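Local coordinates for Cys-Gly metallodipeptidase DUG1 (Saccharomyces cerevisiae, PDB 4G1P), which hydrolyses the dipeptide Cys-Gly as a dinuclear zinc metallopeptidase and serves as the catalytic component of the complex that degrades glutathione in yeast, at residues 208-214 with 413-419; 397-402 with 471-475; 405-410 with 466-471; 94-99 with 158-164. One frame throughout, in Å; residues are numbered along the deposited sequence.

Interaction 4 closes first along the chain, pairing strands 96-102 and 162-168 of the six-stranded sheet; each of the other three has at least one segment after residue 396. Interactions 2 and 3, with centres about 9 Å apart, are successive sections of a single interface between helices 397-410 and 458-477, and share Tyr471. Interaction 1 joins strands 210-226 and 415-419 in the second sheet, about 14 Å from each centre to centre, and packs on helix 397-410 through Leu211 and Pro209. Interaction 4 lies about 12 Å from interaction 2 centre to centre, with Lys95 reaching Tyr475. Both helices pack on the six-stranded sheet, and helix 397-410 also packs on the second, linking the two.

Interaction 1 of 4, residues 208-214 with 413-419; sequences KPVLTYG and DPDFTRE
Tyr213 lies with one ring face against the aliphatic part of Arg418, whose CG stands 3.9 Å from the ring centroid and 24° off its normal, a CH-pi contact. With CG between its backbone N and carbonyl carbon (chi1 66°), the ring reaches across to the partner strand, where Tyr213 CE1 comes 3.6 Å from Phe416 O at the ring edge. A water joins Tyr213 OH to that carbonyl. Strands 210-214 and 415-419 run parallel, axes 46° apart, within the mixed sheet that strand 210-226 organises. Leu211 is held through both its N-H and C=O: Leu211 N donates to Asp415 O and Leu211 O receives Thr417 N, each at 2.9 Å. Its side chain crosses Pro414, CG to CG 3.8 Å. The carbonyl of Thr417 accepts Tyr213 N, and Thr417 CG2 packs 3.7 Å from Val210 CG1. The Thr417 hydroxyl accepts a weak bond from Thr212 OG1, whose stronger partner is Asn201. Where the pair begins, Lys208 NZ forms a salt bridge with Asp415 OD1 (2.7 Å, from above the carboxylate plane) and another with Glu286. At the other end, the Glu419 side chain is about 9 Å from that of zinc ligand Asp200.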
loop_
_atom_site.group_PDB
_atom_site.type_symbol
_atom_site.label_atom_id
_atom_site.label_comp_id
_atom_site.label_asym_id
_atom_site.label_seq_id
_atom_site.Cartn_x
_atom_site.Cartn_y
_atom_site.Cartn_z
ATOM N N LYS A 208 31.718 -12.179 15.091
ATOM C CA LYS A 208 33.007 -12.305 14.442
ATOM C C LYS A 208 33.092 -11.482 13.158
ATOM O O LYS A 208 32.269 -11.642 12.261
ATOM C CB LYS A 208 33.274 -13.773 14.126
ATOM C CG LYS A 208 34.708 -14.062 13.709
ATOM C CD LYS A 208 34.871 -15.510 13.279
ATOM C CE LYS A 208 36.318 -15.832 12.918
ATOM N NZ LYS A 208 36.444 -17.273 12.553
ATOM N N PRO A 209 34.107 -10.607 13.066
ATOM C CA PRO A 209 34.322 -9.752 11.896
ATOM C C PRO A 209 34.594 -10.562 10.642
ATOM O O PRO A 209 35.022 -11.710 10.729
ATOM C CB PRO A 209 35.555 -8.926 12.280
ATOM C CG PRO A 209 36.216 -9.700 13.366
ATOM C CD PRO A 209 35.124 -10.394 14.106
ATOM N N VAL A 210 34.324 -9.972 9.485
ATOM C CA VAL A 210 34.492 -10.665 8.214
ATOM C C VAL A 210 35.121 -9.729 7.197
ATOM O O VAL A 210 35.122 -8.513 7.364
ATOM C CB VAL A 210 33.129 -11.191 7.621
ATOM C CG1 VAL A 210 32.322 -11.925 8.665
ATOM C CG2 VAL A 210 32.312 -10.057 7.057
ATOM N N LEU A 211 35.669 -10.301 6.142
ATOM C CA LEU A 211 35.994 -9.507 4.975
ATOM C C LEU A 211 35.213 -10.113 3.814
ATOM O O LEU A 211 35.047 -11.340 3.719
ATOM C CB LEU A 211 37.500 -9.483 4.716
ATOM C CG LEU A 211 38.318 -8.874 5.860
ATOM C CD1 LEU A 211 39.781 -8.929 5.534
ATOM C CD2 LEU A 211 37.895 -7.436 6.135
ATOM N N THR A 212 34.696 -9.248 2.955
ATOM C CA THR A 212 33.729 -9.690 1.989
ATOM C C THR A 212 34.310 -9.663 0.602
ATOM O O THR A 212 34.811 -8.639 0.155
ATOM C CB THR A 212 32.442 -8.869 2.094
ATOM O OG1 THR A 212 31.847 -9.122 3.373
ATOM C CG2 THR A 212 31.451 -9.261 1.000
ATOM N N TYR A 213 34.253 -10.804 -0.075
ATOM C CA TYR A 213 34.837 -10.916 -1.407
ATOM C C TYR A 213 33.810 -11.134 -2.530
ATOM O O TYR A 213 34.193 -11.295 -3.696
ATOM C CB TYR A 213 35.921 -12.006 -1.431
ATOM C CG TYR A 213 35.418 -13.421 -1.198
ATOM C CD1 TYR A 213 35.329 -13.948 0.083
ATOM C CD2 TYR A 213 35.048 -14.228 -2.261
ATOM C CE1 TYR A 213 34.880 -15.224 0.295
ATOM C CE2 TYR A 213 34.592 -15.501 -2.058
ATOM C CZ TYR A 213 34.511 -16.000 -0.784
ATOM O OH TYR A 213 34.060 -17.286 -0.590
ATOM N N GLY A 214 32.520 -11.126 -2.188
ATOM C CA GLY A 214 31.467 -11.355 -3.175
ATOM C C GLY A 214 30.095 -10.753 -2.896
ATOM O O GLY A 214 29.598 -10.793 -1.771
ATOM N N ASP A 413 41.323 -13.555 13.303
ATOM C CA ASP A 413 41.328 -13.320 11.866
ATOM C C ASP A 413 39.887 -13.375 11.370
ATOM O O ASP A 413 39.093 -14.188 11.836
ATOM C CB ASP A 413 42.224 -14.326 11.133
ATOM C CG ASP A 413 43.708 -14.145 11.461
ATOM O OD1 ASP A 413 44.281 -13.084 11.115
ATOM O OD2 ASP A 413 44.310 -15.068 12.056
ATOM N N PRO A 414 39.534 -12.489 10.443
ATOM C CA PRO A 414 38.153 -12.427 9.960
ATOM C C PRO A 414 37.806 -13.626 9.117
ATOM O O PRO A 414 38.676 -14.129 8.432
ATOM C CB PRO A 414 38.160 -11.190 9.068
ATOM C CG PRO A 414 39.589 -11.067 8.630
ATOM C CD PRO A 414 40.391 -11.475 9.814
ATOM N N ASP A 415 36.560 -14.074 9.155
ATOM C CA ASP A 415 36.088 -15.020 8.164
ATOM C C ASP A 415 36.083 -14.342 6.807
ATOM O O ASP A 415 35.963 -13.115 6.711
ATOM C CB ASP A 415 34.681 -15.516 8.500
ATOM C CG ASP A 415 34.679 -16.541 9.616
ATOM O OD1 ASP A 415 35.763 -17.091 9.903
ATOM O OD2 ASP A 415 33.608 -16.806 10.203
ATOM N N PHE A 416 36.235 -15.132 5.753
ATOM C CA PHE A 416 36.099 -14.601 4.407
ATOM C C PHE A 416 34.727 -14.966 3.853
ATOM O O PHE A 416 34.392 -16.133 3.695
ATOM C CB PHE A 416 37.213 -15.122 3.513
ATOM C CG PHE A 416 38.547 -14.493 3.784
ATOM C CD1 PHE A 416 39.303 -14.882 4.872
ATOM C CD2 PHE A 416 39.050 -13.520 2.939
ATOM C CE1 PHE A 416 40.540 -14.310 5.111
ATOM C CE2 PHE A 416 40.280 -12.941 3.169
ATOM C CZ PHE A 416 41.030 -13.338 4.254
ATOM N N THR A 417 33.913 -13.958 3.584
ATOM C CA THR A 417 32.504 -14.208 3.327
ATOM C C THR A 417 32.044 -13.545 2.056
ATOM O O THR A 417 32.673 -12.620 1.544
ATOM C CB THR A 417 31.626 -13.639 4.445
ATOM O OG1 THR A 417 31.814 -12.221 4.501
ATOM C CG2 THR A 417 31.985 -14.243 5.784
ATOM N N ARG A 418 30.916 -14.019 1.554
ATOM C CA ARG A 418 30.246 -13.331 0.474
ATOM C C ARG A 418 29.057 -12.594 1.059
ATOM O O ARG A 418 28.841 -12.636 2.264
ATOM C CB ARG A 418 29.863 -14.323 -0.616
ATOM C CG ARG A 418 31.100 -14.898 -1.284
ATOM C CD ARG A 418 30.788 -16.088 -2.143
ATOM N NE ARG A 418 30.136 -15.700 -3.387
ATOM C CZ ARG A 418 30.037 -16.499 -4.438
ATOM N NH1 ARG A 418 30.566 -17.711 -4.394
ATOM N NH2 ARG A 418 29.426 -16.083 -5.532
ATOM N N GLU A 419 28.318 -11.889 0.213
ATOM C CA GLU A 419 27.179 -11.100 0.664
ATOM C C GLU A 419 25.914 -11.467 -0.092
ATOM O O GLU A 419 25.930 -11.617 -1.323
ATOM C CB GLU A 419 27.441 -9.612 0.448
ATOM C CG GLU A 419 27.603 -8.810 1.711
ATOM C CD GLU A 419 26.370 -8.816 2.586
ATOM O OE1 GLU A 419 25.252 -8.661 2.047
ATOM O OE2 GLU A 419 26.530 -8.973 3.820
HETATM O O HOH W 1 39.485 -16.972 11.358
HETATM O O HOH W 2 33.633 -18.087 2.224
#

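Interaction 2 of 4, residues 397-402 with 471-475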
loop_
_atom_site.group_PDB
_atom_site.type_symbol
_atom_site.label_atom_id
_atom_site.label_comp_id
_atom_site.label_asym_id
_atom_site.label_seq_id
_atom_site.Cartn_x
_atom_site.Cartn_y
_atom_site.Cartn_z
ATOM N N ALA A 397 46.560 -7.940 -2.215
ATOM C CA ALA A 397 47.179 -7.036 -1.253
ATOM C C ALA A 397 46.164 -6.466 -0.261
ATOM O O ALA A 397 46.408 -6.452 0.944
ATOM C CB ALA A 397 47.908 -5.907 -1.988
ATOM N N GLN A 398 45.018 -6.016 -0.776
ATOM C CA GLN A 398 44.020 -5.330 0.051
ATOM C C GLN A 398 43.451 -6.198 1.159
ATOM O O GLN A 398 43.390 -5.769 2.307
ATOM C CB GLN A 398 42.886 -4.752 -0.799
ATOM C CG GLN A 398 43.228 -3.427 -1.468
ATOM C CD GLN A 398 41.992 -2.595 -1.739
ATOM O OE1 GLN A 398 41.438 -1.978 -0.829
ATOM N NE2 GLN A 398 41.542 -2.589 -2.984
ATOM N N PHE A 399 43.044 -7.414 0.815
ATOM C CA PHE A 399 42.501 -8.344 1.801
ATOM C C PHE A 399 43.553 -8.735 2.843
ATOM O O PHE A 399 43.251 -8.893 4.018
ATOM C CB PHE A 399 41.909 -9.588 1.117
ATOM C CG PHE A 399 40.540 -9.368 0.524
ATOM C CD1 PHE A 399 39.406 -9.446 1.313
ATOM C CD2 PHE A 399 40.387 -9.097 -0.820
ATOM C CE1 PHE A 399 38.134 -9.241 0.776
ATOM C CE2 PHE A 399 39.124 -8.906 -1.374
ATOM C CZ PHE A 399 37.993 -8.972 -0.566
ATOM N N THR A 400 44.796 -8.879 2.409
ATOM C CA THR A 400 45.872 -9.175 3.337
ATOM C C THR A 400 46.036 -8.035 4.320
ATOM O O THR A 400 46.039 -8.238 5.532
ATOM C CB THR A 400 47.181 -9.388 2.595
ATOM O OG1 THR A 400 46.989 -10.394 1.593
ATOM C CG2 THR A 400 48.254 -9.818 3.556
ATOM N N ALA A 401 46.154 -6.830 3.783
ATOM C CA ALA A 401 46.204 -5.624 4.603
ATOM C C ALA A 401 45.008 -5.559 5.559
ATOM O O ALA A 401 45.178 -5.331 6.762
ATOM C CB ALA A 401 46.258 -4.379 3.725
ATOM N N ALA A 402 43.807 -5.777 5.017
ATOM C CA ALA A 402 42.582 -5.705 5.810
ATOM C C ALA A 402 42.536 -6.824 6.830
ATOM O O ALA A 402 42.070 -6.623 7.949
ATOM C CB ALA A 402 41.337 -5.738 4.919
ATOM N N TYR A 471 44.121 -0.776 8.259
ATOM C CA TYR A 471 44.071 -1.217 6.872
ATOM C C TYR A 471 44.761 -0.235 5.921
ATOM O O TYR A 471 45.574 -0.650 5.105
ATOM C CB TYR A 471 42.634 -1.504 6.428
ATOM C CG TYR A 471 42.412 -1.200 4.985
ATOM C CD1 TYR A 471 42.837 -2.073 4.002
ATOM C CD2 TYR A 471 41.796 -0.025 4.596
ATOM C CE1 TYR A 471 42.647 -1.781 2.673
ATOM C CE2 TYR A 471 41.603 0.271 3.280
ATOM C CZ TYR A 471 42.026 -0.611 2.322
ATOM O OH TYR A 471 41.831 -0.313 1.003
ATOM N N LEU A 472 44.458 1.054 6.021
ATOM C CA LEU A 472 45.162 2.032 5.190
ATOM C C LEU A 472 46.673 2.005 5.470
ATOM O O LEU A 472 47.491 2.102 4.561
ATOM C CB LEU A 472 44.603 3.451 5.378
ATOM C CG LEU A 472 43.165 3.713 4.901
ATOM C CD1 LEU A 472 42.678 5.082 5.337
ATOM C CD2 LEU A 472 43.054 3.592 3.394
ATOM N N GLN A 473 47.033 1.865 6.736
ATOM C CA GLN A 473 48.425 1.843 7.116
ATOM C C GLN A 473 49.131 0.625 6.529
ATOM O O GLN A 473 50.187 0.750 5.892
ATOM C CB GLN A 473 48.558 1.848 8.638
ATOM C CG GLN A 473 50.001 1.823 9.115
ATOM C CD GLN A 473 50.807 2.999 8.590
ATOM O OE1 GLN A 473 50.417 4.152 8.750
ATOM N NE2 GLN A 473 51.929 2.710 7.956
ATOM N N TYR A 474 48.551 -0.553 6.739
ATOM C CA TYR A 474 49.186 -1.775 6.272
ATOM C C TYR A 474 49.244 -1.830 4.757
ATOM O O TYR A 474 50.257 -2.242 4.181
ATOM C CB TYR A 474 48.477 -3.007 6.799
ATOM C CG TYR A 474 48.698 -3.248 8.262
ATOM C CD1 TYR A 474 49.826 -2.755 8.908
ATOM C CD2 TYR A 474 47.769 -3.958 9.007
ATOM C CE1 TYR A 474 50.022 -2.975 10.271
ATOM C CE2 TYR A 474 47.952 -4.183 10.355
ATOM C CZ TYR A 474 49.076 -3.694 10.984
ATOM O OH TYR A 474 49.232 -3.924 12.333
ATOM N N TYR A 475 48.155 -1.427 4.113
ATOM C CA TYR A 475 48.136 -1.401 2.667
ATOM C C TYR A 475 49.290 -0.542 2.149
ATOM O O TYR A 475 50.006 -0.949 1.226
ATOM C CB TYR A 475 46.783 -0.931 2.119
ATOM C CG TYR A 475 46.779 -0.864 0.615
ATOM C CD1 TYR A 475 46.757 -2.021 -0.147
ATOM C CD2 TYR A 475 46.852 0.354 -0.047
ATOM C CE1 TYR A 475 46.781 -1.970 -1.519
ATOM C CE2 TYR A 475 46.875 0.413 -1.426
ATOM C CZ TYR A 475 46.839 -0.753 -2.151
ATOM O OH TYR A 475 46.857 -0.702 -3.518
#
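The phenol of Tyr471 reaches across to the amide of Gln398, with Tyr471 OH donating to Gln398 OE1 at 2.5 Å. Ring and amide planes are only 28° apart, so the two flat groups are nearly coplanar, although the donor is tilted from the carbonyl plane. On its other side the amide is fixed by Gln398 NE2, which bonds to Ser436 OG and Val196 O; both polar ends of this buried glutamine are therefore occupied. Tyr475 takes a different attitude. Its CG is anti to the backbone N (chi1 178°), which carries the ring alongside the first turn of the other helix: Tyr475 CE1 lies 3.8 Å from Gln398 CG, while Ala397 CB approaches near the ring plane, 4.1 Å from the same CE1. Between the aromatic groups sits Ala401, whose methyl is directed at the neighbouring helix. Ala401 CB lies 3.8 Å from Tyr475 CB and 4.0 Å from Tyr474 CB. The ring of Tyr474 turns away from this methyl and presents its edge to the backbone, CD2 being 3.7 Å from Ala401 O in the ring plane. The approach of the segment axes to 8.3 Å, crossing at 126°, is consistent with the small alanines here. Gln398, Tyr471 and Tyr475 also touch strands 195-198 or 437-439, an arrangement typical of helices layered on the sheet of an alpha/beta catalytic domain.

Interaction 3 of 4, residues 405-410 with 466-471; sequences ATKLVY and KTMAAY
Thr467 inserts its side chain among Ala405, Thr406, Val409 and Tyr410, a knob-into-hole contact in which its two branches touch different walls. With OG1 anti to the carbonyl carbon (chi1 -64°), the hydroxyl lies 3.5 Å from Val409 CG2 and also near the Tyr410 ring, Thr467 OG1 being 3.6 Å from Tyr410 CE2. The tyrosine side chain stands at about a right angle to the threonine. The same hydroxyl bonds to Gly463 O one turn earlier, so its polar need is met within its own helix. The methyl branch points to the other wall, Thr467 CG2 being 3.8 Å from Thr406 OG1, which hydrogen-bonds to Ala402 O in its own helix. The axes of 405-410 and 466-471, sections of helices 397-410 and 458-477, pass 8.4 Å apart at 139°, a roughly antiparallel helix pair in the alpha/beta scaffold. This closeness is consistent with the small alanines at the crossing: Ala405 CB meets Ala470 CB at 3.6 Å and packs 3.9 Å from Tyr471 CB. Toward solvent, Leu408 CD2 comes 4.0 Å from Ala470 CB. Val409 CG2 brushes the base of Lys466, whose extended chain leads to a salt bridge with Asp13 of helix 5-14.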
loop_
_atom_site.group_PDB
_atom_site.type_symbol
_atom_site.label_atom_id
_atom_site.label_comp_id
_atom_site.label_asym_id
_atom_site.label_seq_id
_atom_site.Cartn_x
_atom_site.Cartn_y
_atom_site.Cartn_z
ATOM N N ALA A 405 44.792 -5.892 9.692
ATOM C CA ALA A 405 44.083 -4.832 10.400
ATOM C C ALA A 405 42.986 -5.398 11.308
ATOM O O ALA A 405 42.926 -5.080 12.484
ATOM C CB ALA A 405 43.519 -3.843 9.416
ATOM N N THR A 406 42.142 -6.267 10.771
ATOM C CA THR A 406 41.079 -6.867 11.577
ATOM C C THR A 406 41.651 -7.640 12.751
ATOM O O THR A 406 41.184 -7.519 13.887
ATOM C CB THR A 406 40.224 -7.825 10.747
ATOM O OG1 THR A 406 39.671 -7.116 9.637
ATOM C CG2 THR A 406 39.114 -8.393 11.589
ATOM N N LYS A 407 42.671 -8.441 12.455
ATOM C CA LYS A 407 43.312 -9.268 13.466
ATOM C C LYS A 407 43.827 -8.383 14.588
ATOM O O LYS A 407 43.642 -8.680 15.765
ATOM C CB LYS A 407 44.445 -10.090 12.845
ATOM C CG LYS A 407 45.319 -10.826 13.853
ATOM C CD LYS A 407 44.529 -11.823 14.681
ATOM C CE LYS A 407 45.465 -12.796 15.410
ATOM N NZ LYS A 407 46.340 -13.582 14.469
ATOM N N LEU A 408 44.441 -7.275 14.207
ATOM C CA LEU A 408 44.986 -6.337 15.168
ATOM C C LEU A 408 43.936 -5.790 16.117
ATOM O O LEU A 408 44.179 -5.709 17.313
ATOM C CB LEU A 408 45.640 -5.175 14.433
ATOM C CG LEU A 408 46.189 -4.072 15.320
ATOM C CD1 LEU A 408 47.275 -4.653 16.216
ATOM C CD2 LEU A 408 46.731 -2.947 14.452
ATOM N N VAL A 409 42.772 -5.419 15.585
ATOM C CA VAL A 409 41.744 -4.749 16.371
ATOM C C VAL A 409 40.860 -5.735 17.119
ATOM O O VAL A 409 40.600 -5.569 18.309
ATOM C CB VAL A 409 40.843 -3.850 15.485
ATOM C CG1 VAL A 409 39.722 -3.227 16.301
ATOM C CG2 VAL A 409 41.664 -2.776 14.786
ATOM N N TYR A 410 40.385 -6.760 16.428
ATOM C CA TYR A 410 39.463 -7.704 17.052
ATOM C C TYR A 410 40.111 -8.989 17.577
ATOM O O TYR A 410 39.415 -9.880 18.062
ATOM C CB TYR A 410 38.334 -8.064 16.091
ATOM C CG TYR A 410 37.412 -6.927 15.743
ATOM C CD1 TYR A 410 36.421 -6.520 16.623
ATOM C CD2 TYR A 410 37.510 -6.280 14.510
ATOM C CE1 TYR A 410 35.556 -5.495 16.289
ATOM C CE2 TYR A 410 36.661 -5.249 14.169
ATOM C CZ TYR A 410 35.681 -4.859 15.060
ATOM O OH TYR A 410 34.823 -3.832 14.721
ATOM N N LYS A 466 39.117 1.964 13.730
ATOM C CA LYS A 466 40.465 1.516 14.001
ATOM C C LYS A 466 40.866 0.505 12.944
ATOM O O LYS A 466 42.014 0.493 12.513
ATOM C CB LYS A 466 40.550 0.917 15.403
ATOM C CG LYS A 466 40.283 1.937 16.505
ATOM C CD LYS A 466 40.235 1.300 17.881
ATOM C CE LYS A 466 40.217 2.352 18.990
ATOM N NZ LYS A 466 40.247 1.756 20.353
ATOM N N THR A 467 39.922 -0.324 12.500
ATOM C CA THR A 467 40.243 -1.296 11.461
ATOM C C THR A 467 40.506 -0.598 10.124
ATOM O O THR A 467 41.415 -0.971 9.372
ATOM C CB THR A 467 39.159 -2.391 11.312
ATOM O OG1 THR A 467 39.094 -3.164 12.511
ATOM C CG2 THR A 467 39.492 -3.335 10.159
ATOM N N MET A 468 39.727 0.432 9.838
ATOM C CA MET A 468 39.971 1.221 8.646
ATOM C C MET A 468 41.343 1.899 8.724
ATOM O O MET A 468 42.066 1.989 7.729
ATOM C CB MET A 468 38.879 2.281 8.470
ATOM C CG MET A 468 37.496 1.769 8.113
ATOM S SD MET A 468 36.367 3.183 8.152
ATOM C CE MET A 468 34.921 2.593 7.263
ATOM N N ALA A 469 41.703 2.389 9.901
ATOM C CA ALA A 469 42.994 3.047 10.059
ATOM C C ALA A 469 44.164 2.083 9.824
ATOM O O ALA A 469 45.120 2.403 9.120
ATOM C CB ALA A 469 43.094 3.671 11.436
ATOM N N ALA A 470 44.096 0.898 10.412
ATOM C CA ALA A 470 45.205 -0.031 10.282
ATOM C C ALA A 470 45.284 -0.547 8.856
ATOM O O ALA A 470 46.374 -0.716 8.303
ATOM C CB ALA A 470 45.080 -1.173 11.263
ATOM N N TYR A 471 44.121 -0.776 8.259
ATOM C CA TYR A 471 44.071 -1.217 6.872
ATOM C C TYR A 471 44.761 -0.235 5.921
ATOM O O TYR A 471 45.574 -0.650 5.105
ATOM C CB TYR A 471 42.634 -1.504 6.428
ATOM C CG TYR A 471 42.412 -1.200 4.985
ATOM C CD1 TYR A 471 42.837 -2.073 4.002
ATOM C CD2 TYR A 471 41.796 -0.025 4.596
ATOM C CE1 TYR A 471 42.647 -1.781 2.673
ATOM C CE2 TYR A 471 41.603 0.271 3.280
ATOM C CZ TYR A 471 42.026 -0.611 2.322
ATOM O OH TYR A 471 41.831 -0.313 1.003
#

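Interaction 4 of 4, residues 94-99 with 158-164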
loop_
_atom_site.group_PDB
_atom_site.type_symbol
_atom_site.label_atom_id
_atom_site.label_comp_id
_atom_site.label_asym_id
_atom_site.label_seq_id
_atom_site.Cartn_x
_atom_site.Cartn_y
_atom_site.Cartn_z
ATOM N N LYS A 94 52.912 8.126 -2.595
ATOM C CA LYS A 94 52.008 7.297 -1.823
ATOM C C LYS A 94 50.991 6.618 -2.723
ATOM O O LYS A 94 50.683 7.111 -3.810
ATOM C CB LYS A 94 51.308 8.121 -0.746
ATOM C CG LYS A 94 52.240 8.613 0.350
ATOM C CD LYS A 94 51.451 8.960 1.607
ATOM C CE LYS A 94 52.348 9.394 2.748
ATOM N NZ LYS A 94 52.518 10.860 2.746
ATOM N N LYS A 95 50.481 5.474 -2.285
ATOM C CA LYS A 95 49.379 4.847 -2.995
ATOM C C LYS A 95 48.090 5.680 -2.856
ATOM O O LYS A 95 47.905 6.434 -1.895
ATOM C CB LYS A 95 49.165 3.424 -2.487
ATOM C CG LYS A 95 50.339 2.517 -2.742
ATOM C CD LYS A 95 50.196 1.215 -1.967
ATOM C CE LYS A 95 51.421 0.313 -2.130
ATOM N NZ LYS A 95 51.305 -0.967 -1.367
ATOM N N THR A 96 47.204 5.552 -3.826
ATOM C CA THR A 96 45.931 6.246 -3.753
ATOM C C THR A 96 44.768 5.281 -3.537
ATOM O O THR A 96 44.531 4.401 -4.357
ATOM C CB THR A 96 45.691 7.059 -5.012
ATOM O OG1 THR A 96 46.686 8.082 -5.091
ATOM C CG2 THR A 96 44.319 7.694 -4.974
ATOM N N VAL A 97 44.057 5.426 -2.426
ATOM C CA VAL A 97 42.877 4.601 -2.196
ATOM C C VAL A 97 41.588 5.395 -2.396
ATOM O O VAL A 97 41.397 6.458 -1.808
ATOM C CB VAL A 97 42.863 3.981 -0.791
ATOM C CG1 VAL A 97 41.636 3.109 -0.621
ATOM C CG2 VAL A 97 44.111 3.167 -0.569
ATOM N N LEU A 98 40.716 4.878 -3.251
ATOM C CA LEU A 98 39.400 5.471 -3.438
ATOM C C LEU A 98 38.425 4.771 -2.506
ATOM O O LEU A 98 38.330 3.528 -2.505
ATOM C CB LEU A 98 38.945 5.334 -4.891
ATOM C CG LEU A 98 37.501 5.730 -5.222
ATOM C CD1 LEU A 98 37.211 7.090 -4.676
ATOM C CD2 LEU A 98 37.278 5.753 -6.710
ATOM N N VAL A 99 37.725 5.562 -1.694
ATOM C CA VAL A 99 36.647 5.014 -0.877
ATOM C C VAL A 99 35.295 5.498 -1.364
ATOM O O VAL A 99 35.108 6.679 -1.660
ATOM C CB VAL A 99 36.816 5.304 0.638
ATOM C CG1 VAL A 99 38.049 4.604 1.168
ATOM C CG2 VAL A 99 36.877 6.802 0.915
ATOM N N GLU A 158 51.548 10.548 10.387
ATOM C CA GLU A 158 51.475 10.715 8.936
ATOM C C GLU A 158 50.365 9.865 8.311
ATOM O O GLU A 158 50.288 8.659 8.557
ATOM C CB GLU A 158 52.820 10.363 8.305
ATOM C CG GLU A 158 52.974 10.840 6.885
ATOM C CD GLU A 158 54.303 10.436 6.283
ATOM O OE1 GLU A 158 55.258 10.169 7.048
ATOM O OE2 GLU A 158 54.393 10.380 5.040
ATOM N N PHE A 159 49.502 10.488 7.509
ATOM C CA PHE A 159 48.454 9.737 6.819
ATOM C C PHE A 159 49.092 8.853 5.745
ATOM O O PHE A 159 49.860 9.332 4.921
ATOM C CB PHE A 159 47.398 10.667 6.216
ATOM C CG PHE A 159 46.111 9.962 5.857
ATOM C CD1 PHE A 159 45.306 9.420 6.842
ATOM C CD2 PHE A 159 45.718 9.832 4.540
ATOM C CE1 PHE A 159 44.142 8.774 6.518
ATOM C CE2 PHE A 159 44.550 9.189 4.212
ATOM C CZ PHE A 159 43.761 8.652 5.201
ATOM N N PRO A 160 48.784 7.550 5.759
ATOM C CA PRO A 160 49.597 6.619 4.975
ATOM C C PRO A 160 49.310 6.587 3.474
ATOM O O PRO A 160 50.125 6.035 2.735
ATOM C CB PRO A 160 49.275 5.265 5.610
ATOM C CG PRO A 160 47.916 5.438 6.183
ATOM C CD PRO A 160 47.826 6.857 6.636
ATOM N N VAL A 161 48.189 7.139 3.016
ATOM C CA VAL A 161 47.893 7.100 1.586
ATOM C C VAL A 161 47.289 8.410 1.107
ATOM O O VAL A 161 47.044 9.295 1.897
ATOM C CB VAL A 161 46.911 5.950 1.205
ATOM C CG1 VAL A 161 47.408 4.583 1.693
ATOM C CG2 VAL A 161 45.503 6.252 1.724
ATOM N N ASN A 162 47.065 8.531 -0.195
ATOM C CA ASN A 162 46.239 9.605 -0.712
ATOM C C ASN A 162 44.809 9.099 -0.796
ATOM O O ASN A 162 44.533 8.139 -1.510
ATOM C CB ASN A 162 46.709 10.047 -2.089
ATOM C CG ASN A 162 48.162 10.490 -2.095
ATOM O OD1 ASN A 162 48.551 11.423 -1.392
ATOM N ND2 ASN A 162 48.972 9.814 -2.885
ATOM N N LEU A 163 43.905 9.732 -0.053
ATOM C CA LEU A 163 42.527 9.306 -0.036
ATOM C C LEU A 163 41.740 10.032 -1.110
ATOM O O LEU A 163 41.953 11.209 -1.355
ATOM C CB LEU A 163 41.904 9.554 1.331
ATOM C CG LEU A 163 40.674 8.678 1.526
ATOM C CD1 LEU A 163 41.097 7.205 1.571
ATOM C CD2 LEU A 163 39.909 9.082 2.781
ATOM N N VAL A 164 40.845 9.312 -1.767
ATOM C CA VAL A 164 39.986 9.892 -2.783
ATOM C C VAL A 164 38.600 9.384 -2.488
ATOM O O VAL A 164 38.424 8.223 -2.117
ATOM C CB VAL A 164 40.407 9.485 -4.201
ATOM C CG1 VAL A 164 39.396 9.958 -5.230
ATOM C CG2 VAL A 164 41.755 10.063 -4.511
HETATM O O HOH W 3 51.038 5.186 0.422
#
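Lys94 runs extended as far as CE and then bends at its last torsion (chi4 92°), while Glu158 is stretched out with CG anti to its backbone N (chi1 -165°); together these put Lys94 NZ 3.0 Å from Glu158 OE2, on the anti lone pair of that oxygen. Asp91 gives the ammonium a second salt bridge. On the way, the lysine chain passes over backbone carbonyls, with Lys94 CD 3.4 Å from Pro160 O. Beyond this entry the chains become neighbouring parallel strands of the six-stranded sheet, their axes 26° apart, and helix 135-154 lies in the connection between them, as in a beta-alpha-beta crossover. The backbone bonds step from one strand to the other: Asn162 N to Lys95 O at 2.8 Å, Val97 N to Asn162 O at 2.9 Å, then Val164 N to Val97 O and Val99 N to Val164 O. Val164 fills the face it shares with Thr96 and Leu98, one methyl to each: its CG2 is 3.5 Å from Thr96 CG2 and its CG1 3.6 Å from Leu98 CD1. Against the reverse face, Val99 CG1 meets Leu163 CD1 at 4.0 Å, the side chains about perpendicular, with helix 135-154 touching both residues. Asn162 ND2 bonds to Asp91 O.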